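Local coordinates for conserved protein (Mycobacterium tuberculosis, PDB 1RFE) that is of unknown enzymatic function but probably binds the deazaflavin coenzyme F420 through a fold of the FMN-binding split-barrel type, at residues A[79-84]-A[152-157]; A[6-11]-A[147-152]; A[86-91]-A[139-144]; A[40-45]-A[110-115]. All blocks are in the same frame, centred on the assembly; numbering follows the deposited sequence.

Starting at the N terminus, residues 6-11 open contact 2 just before helix 12-21. Strand 36-46 then brings in residues 40-45 of contact 4, and the turn 79-84 starts contact 1 before strand 84-95 supplies 86-91 of contact 3. Closure follows another order: contact 4 on helix 98-112, contact 3 on strand 140-145, then contacts 2 and 1. Contacts 3 and 4 therefore lie within the span of contact 2, and contact 3 also within that of contact 1. Contact 1 crosses contacts 2 and 4, and contact 3 crosses contact 4. Contacts 1 and 2 share Pro152 and fasten the C-terminal tail, whereas contact 3 pairs two sheet strands and contact 4 packs a helix end on strand 36-46.

Contact 1 of 4, residues A[79-84]-A[152-157]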
loop_
_atom_site.group_PDB
_atom_site.type_symbol
_atom_site.label_atom_id
_atom_site.label_comp_id
_atom_site.label_asym_id
_atom_site.label_seq_id
_atom_site.Cartn_x
_atom_site.Cartn_y
_atom_site.Cartn_z
ATOM N N THR A 79 13.286 15.845 2.195
ATOM C CA THR A 79 13.603 17.109 1.545
ATOM C C THR A 79 13.032 17.147 0.181
ATOM O O THR A 79 12.692 16.098 -0.408
ATOM C CB THR A 79 15.121 17.334 1.459
ATOM O OG1 THR A 79 15.739 16.293 0.697
ATOM C CG2 THR A 79 15.764 17.211 2.830
ATOM N N TYR A 80 12.922 18.354 -0.356
ATOM C CA TYR A 80 12.341 18.490 -1.671
ATOM C C TYR A 80 13.090 17.636 -2.663
ATOM O O TYR A 80 12.481 17.020 -3.531
ATOM C CB TYR A 80 12.275 19.951 -2.138
ATOM C CG TYR A 80 11.735 20.066 -3.542
ATOM C CD1 TYR A 80 10.352 20.038 -3.793
ATOM C CD2 TYR A 80 12.591 20.165 -4.615
ATOM C CE1 TYR A 80 9.845 20.130 -5.098
ATOM C CE2 TYR A 80 12.105 20.260 -5.932
ATOM C CZ TYR A 80 10.733 20.243 -6.166
ATOM O OH TYR A 80 10.281 20.312 -7.470
ATOM N N ASP A 81 14.408 17.560 -2.535
ATOM C CA ASP A 81 15.204 16.880 -3.543
ATOM C C ASP A 81 15.104 15.356 -3.424
ATOM O O ASP A 81 15.472 14.678 -4.342
ATOM C CB ASP A 81 16.683 17.319 -3.529
ATOM C CG ASP A 81 17.439 16.863 -2.286
ATOM O OD1 ASP A 81 17.152 17.322 -1.145
ATOM O OD2 ASP A 81 18.381 16.061 -2.354
ATOM N N THR A 82 14.660 14.840 -2.286
ATOM C CA THR A 82 14.515 13.388 -2.068
ATOM C C THR A 82 13.063 12.867 -2.034
ATOM O O THR A 82 12.851 11.648 -1.762
ATOM C CB THR A 82 15.217 12.942 -0.750
ATOM O OG1 THR A 82 14.755 13.714 0.375
ATOM C CG2 THR A 82 16.748 13.161 -0.798
ATOM N N LEU A 83 12.067 13.723 -2.307
ATOM C CA LEU A 83 10.679 13.246 -2.280
ATOM C C LEU A 83 10.540 12.161 -3.321
ATOM O O LEU A 83 10.993 12.317 -4.444
ATOM C CB LEU A 83 9.610 14.322 -2.574
ATOM C CG LEU A 83 9.709 15.634 -1.829
ATOM C CD1 LEU A 83 8.746 16.701 -2.412
ATOM C CD2 LEU A 83 9.525 15.446 -0.304
ATOM N N ARG A 84 9.965 11.039 -2.908
ATOM C CA ARG A 84 9.609 10.000 -3.828
ATOM C C ARG A 84 8.346 9.261 -3.383
ATOM O O ARG A 84 7.979 9.244 -2.184
ATOM C CB ARG A 84 10.731 9.042 -4.071
ATOM C CG ARG A 84 11.521 8.562 -2.920
ATOM C CD ARG A 84 12.167 7.170 -3.238
ATOM N NE ARG A 84 12.547 6.459 -2.037
ATOM C CZ ARG A 84 13.486 5.538 -1.952
ATOM N NH1 ARG A 84 14.231 5.185 -3.012
ATOM N NH2 ARG A 84 13.695 4.965 -0.768
ATOM N N PRO A 152 20.876 19.947 -5.939
ATOM C CA PRO A 152 21.770 19.852 -4.792
ATOM C C PRO A 152 21.063 19.285 -3.570
ATOM O O PRO A 152 19.875 19.553 -3.345
ATOM C CB PRO A 152 22.198 21.300 -4.569
ATOM C CG PRO A 152 21.195 22.060 -5.189
ATOM C CD PRO A 152 20.794 21.337 -6.431
ATOM N N HIS A 153 21.793 18.459 -2.826
ATOM C CA HIS A 153 21.275 17.852 -1.614
ATOM C C HIS A 153 20.983 18.924 -0.578
ATOM O O HIS A 153 21.775 19.840 -0.400
ATOM C CB HIS A 153 22.273 16.851 -1.017
ATOM C CG HIS A 153 21.689 15.957 0.033
ATOM N ND1 HIS A 153 20.478 15.315 -0.122
ATOM C CD2 HIS A 153 22.158 15.590 1.252
ATOM C CE1 HIS A 153 20.222 14.595 0.959
ATOM N NE2 HIS A 153 21.227 14.745 1.808
HETATM N N MSE A 154 19.846 18.769 0.096
HETATM C CA MSE A 154 19.405 19.667 1.163
HETATM C C MSE A 154 19.358 18.859 2.454
HETATM O O MSE A 154 19.092 17.647 2.424
HETATM C CB MSE A 154 18.031 20.217 0.835
HETATM C CG MSE A 154 17.909 20.609 -0.653
HETATM SE SE MSE A 154 16.150 20.841 -1.475
HETATM C CE MSE A 154 16.890 21.230 -3.233
ATOM N N SER A 155 19.672 19.477 3.576
ATOM C CA SER A 155 19.466 18.774 4.828
ATOM C C SER A 155 18.090 19.236 5.293
ATOM O O SER A 155 17.553 20.225 4.750
ATOM C CB SER A 155 20.579 19.052 5.842
ATOM O OG SER A 155 20.175 20.008 6.807
ATOM N N VAL A 156 17.511 18.526 6.250
ATOM C CA VAL A 156 16.164 18.876 6.678
ATOM C C VAL A 156 16.255 20.062 7.650
ATOM O O VAL A 156 17.137 20.135 8.509
ATOM C CB VAL A 156 15.247 17.661 7.124
ATOM C CG1 VAL A 156 15.950 16.330 7.042
ATOM C CG2 VAL A 156 14.580 17.876 8.456
ATOM N N GLY A 157 15.353 21.008 7.446
ATOM C CA GLY A 157 15.390 22.284 8.131
ATOM C C GLY A 157 13.991 22.712 8.573
ATOM O O GLY A 157 13.004 21.953 8.476
#
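The carboxylate oxygen Asp81 OD1 is gripped by two donors: Met154 N reaches it across the contact in a weak bond of 3.3 Å, and Thr79 OG1, two residues back along its own chain, donates to OD1 at 2.5 Å from above the carboxylate plane. The other oxygen serves His153, whose ND1 donates to the syn lone pair of Asp81 OD2, at 3.2 Å. The bond is fairly straight (163°) and lies in the imidazole plane, although the ring and the carboxylate stand 76° apart. With CG between the backbone N and the carbonyl carbon (chi1 69°), the Asp81 carboxylate is carried to the tail, where each oxygen meets a different donor. Its turn is closed by Thr82 N bonding to Thr79 O. Beside this polar centre the packing is partly apolar. Selenomethionine Met154 runs past the Asp81 side chain in the opposite direction, its SE 4.0 Å from Tyr80 CB, while Thr79 CG2 rests 3.4 Å from Met154 O. The Tyr80 ring turns to His146, which it meets edge-to-face. With three donors converging on one largely buried carboxylate, aspartate is probably held ionised, and its negative charge would tend to raise the proton affinity of His153 at this exposed surface.

Contact 2 of 4, residues A[6-11]-A[147-152]; sequences ADIVMS and RKLGLP
Lys148 lies along the backbone of 6-11 and meets a succession of carbonyl oxygens. Its CB rests 3.5 Å from Asp7 O; further out, CD lies beside two more carbonyls, 3.6 Å from Val9 O and, more loosely, 4.0 Å from Ile8 O. CE then comes within 3.4 Å of Val9 O. At the tip NZ donates to Val9 O, although the modelled separation of 2.4 Å is too short to be taken literally. A bend at the last torsion (chi4 -147°) ends the otherwise extended chain, and the ammonium also forms a salt bridge with Glu14 in the first turn of helix 12-21. Lysine suits this place because its methylenes can span the peptide chain while its charge reaches both carbonyl and acid. Branched Leu149 and Ile8 make the apolar part of the contact, crossing at an angle, with a doubtfully tight approach of Leu149 CD1 to Ile8 CG2. Behind Ile8 lies Trp144 of strand 140-145, and Met10 N bonds to Ser143 OG of the same strand. Ser11 follows as a classical helix N-cap, its OG accepting from Glu14 N; the segment leads into helix 12-21 and packs on the 3-10 turn 147-149 that follows strand 140-145.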
loop_
_atom_site.group_PDB
_atom_site.type_symbol
_atom_site.label_atom_id
_atom_site.label_comp_id
_atom_site.label_asym_id
_atom_site.label_seq_id
_atom_site.Cartn_x
_atom_site.Cartn_y
_atom_site.Cartn_z
ATOM N N ALA A 6 7.925 13.089 -17.283
ATOM C CA ALA A 6 8.874 12.098 -17.785
ATOM C C ALA A 6 10.198 12.174 -17.000
ATOM O O ALA A 6 10.922 11.181 -16.913
ATOM C CB ALA A 6 9.107 12.281 -19.291
ATOM N N ASP A 7 10.494 13.335 -16.413
ATOM C CA ASP A 7 11.786 13.525 -15.767
ATOM C C ASP A 7 11.905 12.813 -14.429
ATOM O O ASP A 7 13.015 12.373 -14.101
ATOM C CB ASP A 7 12.201 15.004 -15.628
ATOM C CG ASP A 7 11.114 15.892 -15.042
ATOM O OD1 ASP A 7 10.125 15.388 -14.455
ATOM O OD2 ASP A 7 11.175 17.134 -15.140
ATOM N N ILE A 8 10.786 12.685 -13.687
ATOM C CA ILE A 8 10.826 12.172 -12.315
ATOM C C ILE A 8 10.069 10.843 -12.131
ATOM O O ILE A 8 10.075 10.298 -11.038
ATOM C CB ILE A 8 10.289 13.218 -11.310
ATOM C CG1 ILE A 8 8.836 13.586 -11.657
ATOM C CG2 ILE A 8 11.200 14.437 -11.292
ATOM C CD1 ILE A 8 8.149 14.445 -10.632
ATOM N N VAL A 9 9.431 10.350 -13.188
ATOM C CA VAL A 9 8.816 9.027 -13.207
ATOM C C VAL A 9 9.782 7.921 -12.801
ATOM O O VAL A 9 10.977 7.951 -13.105
ATOM C CB VAL A 9 8.198 8.691 -14.613
ATOM C CG1 VAL A 9 9.295 8.436 -15.667
ATOM C CG2 VAL A 9 7.230 7.509 -14.537
HETATM N N MSE A 10 9.275 6.983 -12.014
HETATM C CA MSE A 10 10.025 5.773 -11.705
HETATM C C MSE A 10 9.697 4.676 -12.697
HETATM O O MSE A 10 8.586 4.593 -13.178
HETATM C CB MSE A 10 9.693 5.304 -10.287
HETATM C CG MSE A 10 10.302 6.179 -9.216
HETATM SE SE MSE A 10 10.481 5.230 -7.524
HETATM C CE MSE A 10 8.760 5.266 -7.147
ATOM N N SER A 11 10.690 3.856 -13.017
ATOM C CA SER A 11 10.492 2.632 -13.813
ATOM C C SER A 11 9.638 1.589 -13.098
ATOM O O SER A 11 9.503 1.564 -11.863
ATOM C CB SER A 11 11.839 1.976 -14.137
ATOM O OG SER A 11 12.444 1.443 -12.948
ATOM N N ARG A 147 15.061 12.700 -6.709
ATOM C CA ARG A 147 16.493 12.463 -6.980
ATOM C C ARG A 147 16.868 12.511 -8.467
ATOM O O ARG A 147 18.026 12.775 -8.832
ATOM C CB ARG A 147 16.952 11.121 -6.422
ATOM C CG ARG A 147 17.602 11.221 -5.070
ATOM C CD ARG A 147 16.769 10.666 -3.956
ATOM N NE ARG A 147 16.830 9.219 -3.971
ATOM C CZ ARG A 147 16.494 8.430 -2.967
ATOM N NH1 ARG A 147 16.019 8.933 -1.818
ATOM N NH2 ARG A 147 16.626 7.101 -3.131
ATOM N N LYS A 148 15.912 12.254 -9.337
ATOM C CA LYS A 148 16.213 12.252 -10.771
ATOM C C LYS A 148 16.354 13.657 -11.397
ATOM O O LYS A 148 16.665 13.798 -12.566
ATOM C CB LYS A 148 15.183 11.403 -11.499
ATOM C CG LYS A 148 15.180 9.914 -11.036
ATOM C CD LYS A 148 13.896 9.234 -11.516
ATOM C CE LYS A 148 13.950 7.715 -11.392
ATOM N NZ LYS A 148 13.168 7.161 -12.521
ATOM N N LEU A 149 16.127 14.686 -10.598
ATOM C CA LEU A 149 16.363 16.084 -10.987
ATOM C C LEU A 149 17.815 16.526 -10.898
ATOM O O LEU A 149 18.204 17.497 -11.561
ATOM C CB LEU A 149 15.558 17.022 -10.091
ATOM C CG LEU A 149 14.124 17.411 -10.478
ATOM C CD1 LEU A 149 13.605 16.662 -11.695
ATOM C CD2 LEU A 149 13.179 17.316 -9.297
ATOM N N GLY A 150 18.592 15.865 -10.056
ATOM C CA GLY A 150 19.977 16.236 -9.871
ATOM C C GLY A 150 20.127 17.551 -9.131
ATOM O O GLY A 150 21.173 18.210 -9.236
ATOM N N LEU A 151 19.099 17.933 -8.374
ATOM C CA LEU A 151 19.207 19.052 -7.467
ATOM C C LEU A 151 20.329 18.856 -6.453
ATOM O O LEU A 151 20.747 17.737 -6.172
ATOM C CB LEU A 151 17.896 19.301 -6.728
ATOM C CG LEU A 151 16.884 20.304 -7.290
ATOM C CD1 LEU A 151 17.155 20.799 -8.729
ATOM C CD2 LEU A 151 15.471 19.732 -7.168
ATOM N N PRO A 152 20.876 19.947 -5.939
ATOM C CA PRO A 152 21.770 19.852 -4.792
ATOM C C PRO A 152 21.063 19.285 -3.570
ATOM O O PRO A 152 19.875 19.553 -3.345
ATOM C CB PRO A 152 22.198 21.300 -4.569
ATOM C CG PRO A 152 21.195 22.060 -5.189
ATOM C CD PRO A 152 20.794 21.337 -6.431
#

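Contact 3 of 4, residues A[86-91]-A[139-144]; sequences VSFEGV and RRTRSW
The indole of Trp144 covers the start of segment 86-91: Val86 N lies over one face, 3.8 Å from Trp144 CZ3, and Ser87 CB meets the ring edge. A chi1 of 64° swings the indole back over the adjoining strand. Phe88 presents an edge instead, its CD1 3.6 Å from Thr141 OG1, the two side chains pointing the same way. On the face bearing Ser87 and Glu89, the Arg140 guanidinium approaches Glu89 obliquely, with NH1 3.6 Å from OE1 in a long salt bridge. The two arginines overlap: Arg140 NE stands over the centre of the Arg142 guanidinium, and Arg142 CG lies over a face of that of Arg140. Arg142 NH1 in turn bonds to Thr141 O. Between the strands, Ser87 N reaches Arg142 O at 2.8 Å and Glu89 N reaches Arg140 O at 2.9 Å, each bond having its return partner. A water donates to Ser87 O and weakly to Arg140 O. On the other face, compact beta-branched Val86 and Thr141 pack together, and Val86, Phe88 and Ser143 meet helix 12-21. Glu89 O also accepts from Arg139 N, at 2.9 Å, so two residues face one: a classic beta bulge. It falls where the chain turns a corner after strand 131-138, which lets strand 84-95 pair with both 131-138 and 140-145, as expected of a curled antiparallel barrel.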
loop_
_atom_site.group_PDB
_atom_site.type_symbol
_atom_site.label_atom_id
_atom_site.label_comp_id
_atom_site.label_asym_id
_atom_site.label_seq_id
_atom_site.Cartn_x
_atom_site.Cartn_y
_atom_site.Cartn_z
ATOM N N VAL A 86 4.622 6.808 -5.015
ATOM C CA VAL A 86 3.817 6.189 -6.022
ATOM C C VAL A 86 2.357 6.206 -5.531
ATOM O O VAL A 86 2.063 5.939 -4.367
ATOM C CB VAL A 86 4.309 4.790 -6.386
ATOM C CG1 VAL A 86 4.241 3.850 -5.179
ATOM C CG2 VAL A 86 3.550 4.248 -7.504
ATOM N N SER A 87 1.473 6.550 -6.445
ATOM C CA SER A 87 0.068 6.767 -6.145
ATOM C C SER A 87 -0.732 5.901 -7.122
ATOM O O SER A 87 -0.552 6.019 -8.353
ATOM C CB SER A 87 -0.260 8.252 -6.364
ATOM O OG SER A 87 -1.585 8.534 -5.967
ATOM N N PHE A 88 -1.579 5.035 -6.575
ATOM C CA PHE A 88 -2.368 4.056 -7.321
ATOM C C PHE A 88 -3.837 4.422 -7.196
ATOM O O PHE A 88 -4.315 4.776 -6.109
ATOM C CB PHE A 88 -2.222 2.645 -6.713
ATOM C CG PHE A 88 -0.796 2.118 -6.705
ATOM C CD1 PHE A 88 -0.157 1.838 -7.881
ATOM C CD2 PHE A 88 -0.101 1.949 -5.520
ATOM C CE1 PHE A 88 1.123 1.334 -7.877
ATOM C CE2 PHE A 88 1.206 1.446 -5.513
ATOM C CZ PHE A 88 1.796 1.132 -6.659
ATOM N N GLU A 89 -4.552 4.356 -8.312
ATOM C CA GLU A 89 -5.983 4.426 -8.287
ATOM C C GLU A 89 -6.434 3.147 -8.985
ATOM O O GLU A 89 -5.812 2.708 -9.932
ATOM C CB GLU A 89 -6.497 5.700 -8.979
ATOM C CG GLU A 89 -6.072 6.957 -8.236
ATOM C CD GLU A 89 -6.488 8.251 -8.878
ATOM O OE1 GLU A 89 -7.146 8.179 -9.948
ATOM O OE2 GLU A 89 -6.192 9.355 -8.268
ATOM N N GLY A 90 -7.483 2.538 -8.477
ATOM C CA GLY A 90 -7.979 1.298 -9.069
ATOM C C GLY A 90 -9.201 0.755 -8.422
ATOM O O GLY A 90 -10.106 1.511 -8.011
ATOM N N VAL A 91 -9.203 -0.578 -8.338
ATOM C CA VAL A 91 -10.287 -1.334 -7.744
ATOM C C VAL A 91 -9.677 -2.368 -6.793
ATOM O O VAL A 91 -8.557 -2.848 -6.992
ATOM C CB VAL A 91 -11.177 -2.019 -8.816
ATOM C CG1 VAL A 91 -11.799 -0.998 -9.743
ATOM C CG2 VAL A 91 -10.388 -3.040 -9.624
ATOM N N ARG A 139 -5.289 0.651 -11.905
ATOM C CA ARG A 139 -5.551 0.987 -13.297
ATOM C C ARG A 139 -4.813 2.235 -13.720
ATOM O O ARG A 139 -4.628 2.439 -14.884
ATOM C CB ARG A 139 -7.016 1.237 -13.535
ATOM C CG ARG A 139 -7.902 0.367 -12.718
ATOM C CD ARG A 139 -8.808 -0.483 -13.448
ATOM N NE ARG A 139 -8.161 -1.818 -13.471
ATOM C CZ ARG A 139 -8.871 -2.935 -13.584
ATOM N NH1 ARG A 139 -10.187 -2.851 -13.682
ATOM N NH2 ARG A 139 -8.294 -4.124 -13.612
ATOM N N ARG A 140 -4.474 3.088 -12.757
ATOM C CA ARG A 140 -3.734 4.313 -12.992
ATOM C C ARG A 140 -2.675 4.428 -11.909
ATOM O O ARG A 140 -2.931 4.255 -10.705
ATOM C CB ARG A 140 -4.636 5.511 -12.983
ATOM C CG ARG A 140 -3.920 6.845 -13.196
ATOM C CD ARG A 140 -4.860 8.056 -13.558
ATOM N NE ARG A 140 -4.198 9.382 -13.484
ATOM C CZ ARG A 140 -3.812 10.002 -12.349
ATOM N NH1 ARG A 140 -3.962 9.430 -11.155
ATOM N NH2 ARG A 140 -3.267 11.217 -12.405
ATOM N N THR A 141 -1.472 4.705 -12.376
ATOM C CA THR A 141 -0.310 4.776 -11.563
ATOM C C THR A 141 0.407 6.050 -11.931
ATOM O O THR A 141 0.625 6.325 -13.094
ATOM C CB THR A 141 0.588 3.619 -11.872
ATOM O OG1 THR A 141 -0.057 2.407 -11.476
ATOM C CG2 THR A 141 1.880 3.676 -11.024
ATOM N N ARG A 142 0.776 6.801 -10.910
ATOM C CA ARG A 142 1.624 7.946 -11.039
ATOM C C ARG A 142 2.764 7.775 -10.046
ATOM O O ARG A 142 2.557 7.331 -8.913
ATOM C CB ARG A 142 0.853 9.233 -10.752
ATOM C CG ARG A 142 -0.085 9.670 -11.877
ATOM C CD ARG A 142 0.639 9.960 -13.208
ATOM N NE ARG A 142 -0.275 10.325 -14.284
ATOM C CZ ARG A 142 -0.863 9.464 -15.116
ATOM N NH1 ARG A 142 -0.634 8.157 -15.018
ATOM N NH2 ARG A 142 -1.699 9.921 -16.062
ATOM N N SER A 143 3.980 8.083 -10.485
ATOM C CA SER A 143 5.135 7.994 -9.572
ATOM C C SER A 143 6.052 9.197 -9.660
ATOM O O SER A 143 5.996 10.015 -10.613
ATOM C CB SER A 143 5.942 6.730 -9.863
ATOM O OG SER A 143 6.448 6.694 -11.198
ATOM N N TRP A 144 6.935 9.301 -8.663
ATOM C CA TRP A 144 7.893 10.369 -8.634
ATOM C C TRP A 144 9.137 10.025 -7.795
ATOM O O TRP A 144 9.088 9.318 -6.793
ATOM C CB TRP A 144 7.256 11.660 -8.172
ATOM C CG TRP A 144 6.743 11.636 -6.749
ATOM C CD1 TRP A 144 7.371 12.114 -5.659
ATOM C CD2 TRP A 144 5.462 11.151 -6.298
ATOM N NE1 TRP A 144 6.592 11.923 -4.536
ATOM C CE2 TRP A 144 5.416 11.324 -4.908
ATOM C CE3 TRP A 144 4.376 10.533 -6.930
ATOM C CZ2 TRP A 144 4.287 10.951 -4.131
ATOM C CZ3 TRP A 144 3.275 10.148 -6.162
ATOM C CH2 TRP A 144 3.247 10.355 -4.779
HETATM O O HOH W 1 -2.566 7.365 -9.800
#

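Contact 4 of 4, residues A[40-45]-A[110-115]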
loop_
_atom_site.group_PDB
_atom_site.type_symbol
_atom_site.label_atom_id
_atom_site.label_comp_id
_atom_site.label_asym_id
_atom_site.label_seq_id
_atom_site.Cartn_x
_atom_site.Cartn_y
_atom_site.Cartn_z
ATOM N N ALA A 40 -4.111 4.649 7.539
ATOM C CA ALA A 40 -2.719 4.315 7.317
ATOM C C ALA A 40 -2.564 2.791 7.542
ATOM O O ALA A 40 -2.910 2.294 8.602
ATOM C CB ALA A 40 -1.881 5.037 8.270
HETATM N N MSE A 41 -2.066 2.075 6.537
HETATM C CA MSE A 41 -2.124 0.617 6.478
HETATM C C MSE A 41 -0.685 0.042 6.310
HETATM O O MSE A 41 0.050 0.505 5.477
HETATM C CB MSE A 41 -2.963 0.161 5.246
HETATM C CG MSE A 41 -4.505 0.468 5.297
HETATM SE SE MSE A 41 -5.258 -0.358 6.840
HETATM C CE MSE A 41 -5.416 -2.116 6.131
ATOM N N TRP A 42 -0.348 -0.986 7.090
ATOM C CA TRP A 42 0.665 -1.958 6.697
ATOM C C TRP A 42 0.074 -2.881 5.665
ATOM O O TRP A 42 -1.136 -2.949 5.500
ATOM C CB TRP A 42 1.137 -2.787 7.855
ATOM C CG TRP A 42 1.993 -2.035 8.821
ATOM C CD1 TRP A 42 2.444 -0.754 8.713
ATOM C CD2 TRP A 42 2.520 -2.541 10.040
ATOM N NE1 TRP A 42 3.216 -0.427 9.807
ATOM C CE2 TRP A 42 3.286 -1.516 10.631
ATOM C CE3 TRP A 42 2.447 -3.779 10.689
ATOM C CZ2 TRP A 42 3.953 -1.681 11.860
ATOM C CZ3 TRP A 42 3.124 -3.949 11.926
ATOM C CH2 TRP A 42 3.849 -2.909 12.486
ATOM N N TYR A 43 0.930 -3.581 4.946
ATOM C CA TYR A 43 0.430 -4.372 3.838
ATOM C C TYR A 43 1.254 -5.563 3.504
ATOM O O TYR A 43 2.449 -5.701 3.923
ATOM C CB TYR A 43 0.192 -3.483 2.601
ATOM C CG TYR A 43 1.401 -2.785 2.083
ATOM C CD1 TYR A 43 2.185 -3.354 1.068
ATOM C CD2 TYR A 43 1.774 -1.548 2.595
ATOM C CE1 TYR A 43 3.329 -2.672 0.581
ATOM C CE2 TYR A 43 2.912 -0.868 2.088
ATOM C CZ TYR A 43 3.671 -1.434 1.093
ATOM O OH TYR A 43 4.787 -0.749 0.631
ATOM N N ALA A 44 0.599 -6.436 2.747
ATOM C CA ALA A 44 1.231 -7.568 2.108
ATOM C C ALA A 44 1.546 -7.281 0.654
ATOM O O ALA A 44 0.924 -6.403 0.019
ATOM C CB ALA A 44 0.368 -8.830 2.230
ATOM N N VAL A 45 2.530 -8.019 0.137
ATOM C CA VAL A 45 2.883 -7.994 -1.285
ATOM C C VAL A 45 2.930 -9.415 -1.835
ATOM O O VAL A 45 3.728 -10.250 -1.368
ATOM C CB VAL A 45 4.252 -7.294 -1.566
ATOM C CG1 VAL A 45 4.434 -7.104 -3.039
ATOM C CG2 VAL A 45 4.358 -5.892 -0.854
ATOM N N GLU A 110 6.315 -11.768 7.385
ATOM C CA GLU A 110 7.651 -11.661 6.907
ATOM C C GLU A 110 8.106 -10.215 6.715
ATOM O O GLU A 110 9.270 -9.889 6.944
ATOM C CB GLU A 110 7.791 -12.455 5.630
ATOM C CG GLU A 110 7.793 -13.968 5.928
ATOM C CD GLU A 110 8.259 -14.820 4.772
ATOM O OE1 GLU A 110 7.955 -14.454 3.615
ATOM O OE2 GLU A 110 8.883 -15.888 5.035
ATOM N N ARG A 111 7.157 -9.332 6.405
ATOM C CA ARG A 111 7.448 -7.979 6.105
ATOM C C ARG A 111 7.668 -7.173 7.404
ATOM O O ARG A 111 8.455 -6.241 7.431
ATOM C CB ARG A 111 6.397 -7.348 5.191
ATOM C CG ARG A 111 6.533 -7.724 3.703
ATOM C CD ARG A 111 5.326 -7.323 2.822
ATOM N NE ARG A 111 4.993 -5.933 3.101
ATOM C CZ ARG A 111 5.700 -4.864 2.724
ATOM N NH1 ARG A 111 6.742 -4.934 1.902
ATOM N NH2 ARG A 111 5.339 -3.676 3.157
ATOM N N TYR A 112 7.000 -7.549 8.472
ATOM C CA TYR A 112 6.985 -6.722 9.651
ATOM C C TYR A 112 7.384 -7.427 10.932
ATOM O O TYR A 112 7.481 -6.767 11.981
ATOM C CB TYR A 112 5.617 -6.063 9.846
ATOM C CG TYR A 112 5.139 -5.189 8.695
ATOM C CD1 TYR A 112 5.440 -3.820 8.623
ATOM C CD2 TYR A 112 4.332 -5.722 7.708
ATOM C CE1 TYR A 112 4.962 -3.051 7.566
ATOM C CE2 TYR A 112 3.876 -4.960 6.641
ATOM C CZ TYR A 112 4.178 -3.654 6.575
ATOM O OH TYR A 112 3.688 -2.934 5.521
ATOM N N THR A 113 7.577 -8.746 10.876
ATOM C CA THR A 113 7.867 -9.508 12.071
ATOM C C THR A 113 9.205 -10.228 11.980
ATOM O O THR A 113 10.034 -10.083 12.893
ATOM C CB THR A 113 6.711 -10.487 12.460
ATOM O OG1 THR A 113 5.560 -9.728 12.862
ATOM C CG2 THR A 113 7.087 -11.287 13.703
ATOM N N GLY A 114 9.430 -10.952 10.896
ATOM C CA GLY A 114 10.518 -11.903 10.771
ATOM C C GLY A 114 10.203 -13.038 9.775
ATOM O O GLY A 114 9.109 -13.122 9.204
ATOM N N PRO A 115 11.156 -13.924 9.534
ATOM C CA PRO A 115 10.881 -15.077 8.673
ATOM C C PRO A 115 9.763 -15.958 9.237
ATOM O O PRO A 115 9.588 -16.128 10.443
ATOM C CB PRO A 115 12.222 -15.819 8.639
ATOM C CG PRO A 115 13.238 -14.821 9.083
ATOM C CD PRO A 115 12.554 -13.918 10.028
#
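Stacking and hydrogen bonding together pin the last turn of helix 98-112 against the irregular middle of strand 36-46. Tyr112 lies on Trp42 in an offset stack, the five-membered ring and the phenol having centroids 4.0 Å apart and planes only 6° from parallel. Trp42 CB also lies over the Tyr112 ring, a CH-pi contact. Beyond the stack the phenol oxygen becomes a junction: Tyr43 N donates to Tyr112 OH at 2.9 Å, Arg111 NH2 donates to the same OH at 3.0 Å, and the hydroxyl is also bonded to Arg23 O. The curled antiparallel sheet is consistent with the FMN-binding split-barrel fold, and here Arg111 and Tyr112 tie the helix end to it and to the loop after helix 12-21. Arg111 NE bonds to Tyr43 O at 2.7 Å, tilted from the carbonyl plane, while NH2 also reaches Ser22 O. A bend at chi3 (49°) lays the guanidinium flat on the Tyr43 ring, 20° from parallel, with CZ 4.3 Å from the ring centroid in an off-centre cation-pi contact. Val45 CG2 covers the same guanidinium face, 3.8 Å from Arg111 NH1. Buried Tyr43 suits its place by offering the arginine a ring face while its own OH bonds to Val19 O of helix 12-21.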